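Local atomic coordinates of YohF (Salmonella typhimurium, PDB entry 6WON), a protein that probably acts as an acetoin dehydrogenase, an oxidoreductase of the short-chain dehydrogenase/reductase family that is expected to use a nicotinamide cofactor. Residues A19-L24 and F29-T34; I137-S142 and G164-M169. All coordinates share one frame; numbering follows the deposited sequence.

Interaction 1 (A19-L24 and F29-T34); sequences ACALLL and FDIGIT
The carbonyl of L24 takes a hydrogen bond from the backbone amide of F29, with F29 N 3.0 Å from L24 O. The bond is nearly straight, at 169° at the hydrogen. It spans five residues at the C-terminal end of the helix and so ties the helix end to the chain that leads into strand 30-35. The F29 ring sits beside the same carbonyl. L24 O lies at the ring edge and in its plane, 3.5 Å from F29 CD1. L24 CD2 comes from above the ring plane instead, 4.1 Å from F29 CD1.

I31, on the strand, points its side chain at the helix. With CG1 beside the backbone N (chi1 -71°) and a second bend at chi2, this branch lies along the helix backbone. I31 CG1 is 3.6 Å from A21 O, and I31 CD1 is 3.8 Å from L24 CB. The other branch, CG2, packs 4.0 Å from A21 CB. The small A21 side chain is consistent with the close approach here, where A21 CA and I31 CA are 6.5 Å apart. I33 adds a looser apolar touch, with its CG1 4.3 Å from A21 CB.

The contact closes the beta-alpha-beta unit of strand 6-9, helix 15-27 and strand 30-35, at the start of the Rossmann fold. L24 and I31 also pack on A7. Helix 216-226 flanks C20 and L23, and helix 39-50 covers I33 and L22.

Interaction 2 (I137-S142 and G164-M169); sequences IINITS and GLTKSM
N139 and T166 are turned toward each other by their first torsions. In N139, CG lies beside the backbone N (chi1 -65°), and the amide is carried out from the strand toward the helix. In T166, OG1 takes the corresponding place (chi1 -61°), so the hydroxyl and not the methyl faces the amide. The two side chains come from opposite directions. N139 ND2 donates to T166 OG1 at 2.9 Å, with an angle of 160° at the hydrogen. The hydroxyl also lies close to the amide plane, as suits an amide N-H donor.

M169 lies about one turn further along the helix. Its chain bends at the CG-SD bond, which brings CE across I137 at about a right angle. CE touches both branches of I137, at 3.7 Å from CD1 and 3.9 Å from CG2. M169 SD flanks the amide, 4.2 Å from N139 ND2.

The contact packs helix 153-173 on strand 135-140 of the Rossmann sheet. M128 of helix 103-131 also packs on I137, and F98 of the second subunit packs on M169.

All four touching residues are buried, so the polar groups need partners. N139 OD1 accepts from N88 ND2 of strand 85-88, and T166 OG1 also bonds L162 O of its own helix. The amide is thus held at both ends, which should fix its rotation. The T166 hydroxyl accepts from N139 and donates to L162, relaying a short buried polar chain from sheet to helix.

In the fold
Interactions 1 and 2 are two helix-on-strand contacts of one parallel sheet. Their helices cover opposite faces of it. Strands 6-9 and 85-88 lie between strands 30-35 and 135-140. The centres of the contacts are 19 Å apart, and their nearest atoms are about 5 Å apart without touching. Interaction 1 belongs to the N-terminal half, which in this family probably binds the nicotinamide cofactor. Interaction 2 lies nearer the probable active site: Y155 and K159, which match the family's YxxxK motif, are on helix 153-173, and both touch S142. That helix also meets a second subunit, whereas no other chain touches interaction 1.

Interaction 1 (A19-L24 and F29-T34)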
# COMPACT_ATOMS: atom_id res chain seq x y z
N ALA B 19 27.02 -9.95 -5.38
CA ALA B 19 26.20 -11.06 -5.86
C ALA B 19 25.50 -10.71 -7.17
O ALA B 19 25.49 -11.51 -8.11
CB ALA B 19 25.20 -11.47 -4.77
N CYS B 20 24.94 -9.49 -7.27
CA CYS B 20 24.33 -9.06 -8.54
C CYS B 20 25.35 -9.03 -9.66
O CYS B 20 25.09 -9.53 -10.77
CB CYS B 20 23.67 -7.68 -8.38
SG CYS B 20 22.32 -7.60 -7.18
N ALA B 21 26.52 -8.45 -9.41
CA ALA B 21 27.50 -8.31 -10.47
C ALA B 21 27.93 -9.67 -11.00
O ALA B 21 28.07 -9.86 -12.22
CB ALA B 21 28.72 -7.53 -9.97
N LEU B 22 28.13 -10.64 -10.11
CA LEU B 22 28.62 -11.94 -10.53
C LEU B 22 27.53 -12.74 -11.25
O LEU B 22 27.81 -13.45 -12.22
CB LEU B 22 29.16 -12.71 -9.32
CG LEU B 22 30.49 -12.20 -8.74
CD1 LEU B 22 30.98 -13.15 -7.64
CD2 LEU B 22 31.54 -12.06 -9.81
N LEU B 23 26.29 -12.64 -10.78
CA LEU B 23 25.22 -13.36 -11.46
C LEU B 23 24.98 -12.78 -12.85
O LEU B 23 24.78 -13.53 -13.81
CB LEU B 23 23.95 -13.33 -10.63
CG LEU B 23 22.80 -14.21 -11.10
CD1 LEU B 23 23.27 -15.66 -11.44
CD2 LEU B 23 21.73 -14.21 -10.02
N LEU B 24 25.04 -11.45 -12.97
CA LEU B 24 24.85 -10.83 -14.28
C LEU B 24 25.98 -11.19 -15.22
O LEU B 24 25.75 -11.48 -16.40
CB LEU B 24 24.72 -9.31 -14.13
CG LEU B 24 23.44 -8.82 -13.44
CD1 LEU B 24 23.46 -7.31 -13.15
CD2 LEU B 24 22.20 -9.23 -14.24
N PHE B 29 26.44 -10.57 -19.17
CA PHE B 29 26.68 -9.13 -19.23
C PHE B 29 28.15 -8.84 -18.99
O PHE B 29 28.73 -9.34 -18.02
CB PHE B 29 25.83 -8.38 -18.20
CG PHE B 29 24.36 -8.36 -18.50
CD1 PHE B 29 23.55 -9.43 -18.14
CD2 PHE B 29 23.77 -7.25 -19.11
CE1 PHE B 29 22.18 -9.40 -18.41
CE2 PHE B 29 22.40 -7.21 -19.37
CZ PHE B 29 21.61 -8.28 -19.03
N ASP B 30 28.76 -8.02 -19.85
CA ASP B 30 29.93 -7.26 -19.42
C ASP B 30 29.54 -6.44 -18.20
O ASP B 30 28.41 -5.96 -18.10
CB ASP B 30 30.44 -6.35 -20.54
CG ASP B 30 31.12 -7.12 -21.66
OD1 ASP B 30 31.55 -8.28 -21.42
OD2 ASP B 30 31.23 -6.57 -22.78
N ILE B 31 30.47 -6.29 -17.26
CA ILE B 31 30.14 -5.81 -15.91
C ILE B 31 30.98 -4.58 -15.58
O ILE B 31 32.21 -4.61 -15.71
CB ILE B 31 30.37 -6.90 -14.85
CG1 ILE B 31 29.32 -7.99 -14.99
CG2 ILE B 31 30.35 -6.30 -13.46
CD1 ILE B 31 27.91 -7.47 -14.91
N GLY B 32 30.32 -3.52 -15.10
CA GLY B 32 31.00 -2.44 -14.41
C GLY B 32 30.78 -2.55 -12.91
O GLY B 32 29.65 -2.71 -12.44
N ILE B 33 31.88 -2.42 -12.17
CA ILE B 33 31.91 -2.58 -10.71
C ILE B 33 32.41 -1.27 -10.11
O ILE B 33 33.47 -0.78 -10.50
CB ILE B 33 32.84 -3.75 -10.31
CG1 ILE B 33 32.23 -5.09 -10.69
CG2 ILE B 33 33.20 -3.70 -8.83
CD1 ILE B 33 33.27 -6.11 -11.17
N THR B 34 31.66 -0.71 -9.16
CA THR B 34 32.16 0.45 -8.42
C THR B 34 32.40 0.07 -6.96
O THR B 34 31.76 -0.85 -6.42
CB THR B 34 31.22 1.66 -8.50
OG1 THR B 34 30.18 1.58 -7.51
CG2 THR B 34 30.63 1.78 -9.88

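Interaction 2 (I137-S142 and G164-M169)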
# COMPACT_ATOMS: atom_id res chain seq x y z
N ILE B 137 16.73 -0.43 -15.22
CA ILE B 137 17.31 0.21 -14.04
C ILE B 137 16.64 -0.38 -12.81
O ILE B 137 15.41 -0.32 -12.67
CB ILE B 137 17.15 1.74 -14.06
CG1 ILE B 137 17.93 2.33 -15.24
CG2 ILE B 137 17.62 2.34 -12.72
CD1 ILE B 137 17.66 3.82 -15.48
N ILE B 138 17.44 -0.95 -11.92
CA ILE B 138 16.94 -1.54 -10.68
C ILE B 138 17.49 -0.73 -9.52
O ILE B 138 18.71 -0.57 -9.39
CB ILE B 138 17.32 -3.02 -10.55
CG1 ILE B 138 16.64 -3.85 -11.64
CG2 ILE B 138 16.90 -3.54 -9.18
CD1 ILE B 138 17.52 -4.22 -12.81
N ASN B 139 16.60 -0.19 -8.69
CA ASN B 139 17.01 0.54 -7.50
C ASN B 139 16.86 -0.39 -6.31
O ASN B 139 15.75 -0.85 -6.02
CB ASN B 139 16.17 1.81 -7.31
CG ASN B 139 16.38 2.83 -8.42
OD1 ASN B 139 17.51 3.08 -8.83
ND2 ASN B 139 15.27 3.43 -8.90
N ILE B 140 17.96 -0.70 -5.63
CA ILE B 140 17.89 -1.49 -4.42
C ILE B 140 17.42 -0.56 -3.31
O ILE B 140 18.14 0.36 -2.91
CB ILE B 140 19.23 -2.14 -4.06
CG1 ILE B 140 19.81 -2.90 -5.25
CG2 ILE B 140 19.05 -3.08 -2.87
CD1 ILE B 140 18.99 -4.11 -5.64
N THR B 141 16.20 -0.78 -2.82
CA THR B 141 15.74 0.02 -1.69
C THR B 141 15.81 -0.80 -0.41
O THR B 141 16.91 -1.16 0.02
CB THR B 141 14.33 0.57 -1.96
OG1 THR B 141 13.41 -0.52 -2.09
CG2 THR B 141 14.33 1.37 -3.27
N SER B 142 14.67 -1.14 0.18
CA SER B 142 14.61 -1.86 1.45
C SER B 142 13.14 -2.03 1.80
O SER B 142 12.28 -1.33 1.25
CB SER B 142 15.34 -1.09 2.57
OG SER B 142 14.78 -1.36 3.84
N GLY B 164 9.70 6.59 -4.51
CA GLY B 164 8.98 7.54 -5.33
C GLY B 164 9.69 7.82 -6.65
O GLY B 164 9.06 7.88 -7.71
N LEU B 165 11.01 8.00 -6.59
CA LEU B 165 11.77 8.25 -7.81
C LEU B 165 11.66 7.07 -8.77
O LEU B 165 11.55 7.26 -9.99
CB LEU B 165 13.23 8.52 -7.45
CG LEU B 165 14.20 8.64 -8.64
CD1 LEU B 165 13.86 9.87 -9.48
CD2 LEU B 165 15.64 8.67 -8.13
N THR B 166 11.67 5.85 -8.23
CA THR B 166 11.50 4.66 -9.05
C THR B 166 10.22 4.74 -9.89
O THR B 166 10.24 4.48 -11.10
CB THR B 166 11.49 3.41 -8.17
OG1 THR B 166 12.74 3.31 -7.45
CG2 THR B 166 11.31 2.16 -9.01
N LYS B 167 9.11 5.10 -9.25
CA LYS B 167 7.84 5.22 -9.97
C LYS B 167 7.90 6.32 -11.01
O LYS B 167 7.37 6.17 -12.12
CB LYS B 167 6.69 5.49 -8.99
CG LYS B 167 6.47 4.44 -7.90
CD LYS B 167 5.51 4.94 -6.83
CE LYS B 167 5.45 3.96 -5.64
NZ LYS B 167 4.52 4.46 -4.59
N SER B 168 8.52 7.45 -10.66
CA SER B 168 8.64 8.56 -11.61
C SER B 168 9.47 8.16 -12.82
O SER B 168 9.06 8.38 -13.96
CB SER B 168 9.25 9.76 -10.91
OG SER B 168 8.26 10.37 -10.09
N MET B 169 10.64 7.57 -12.58
CA MET B 169 11.51 7.16 -13.68
C MET B 169 10.81 6.16 -14.58
O MET B 169 10.91 6.23 -15.81
CB MET B 169 12.80 6.55 -13.12
CG MET B 169 13.67 7.49 -12.33
SD MET B 169 15.09 6.65 -11.61
CE MET B 169 15.71 5.73 -13.04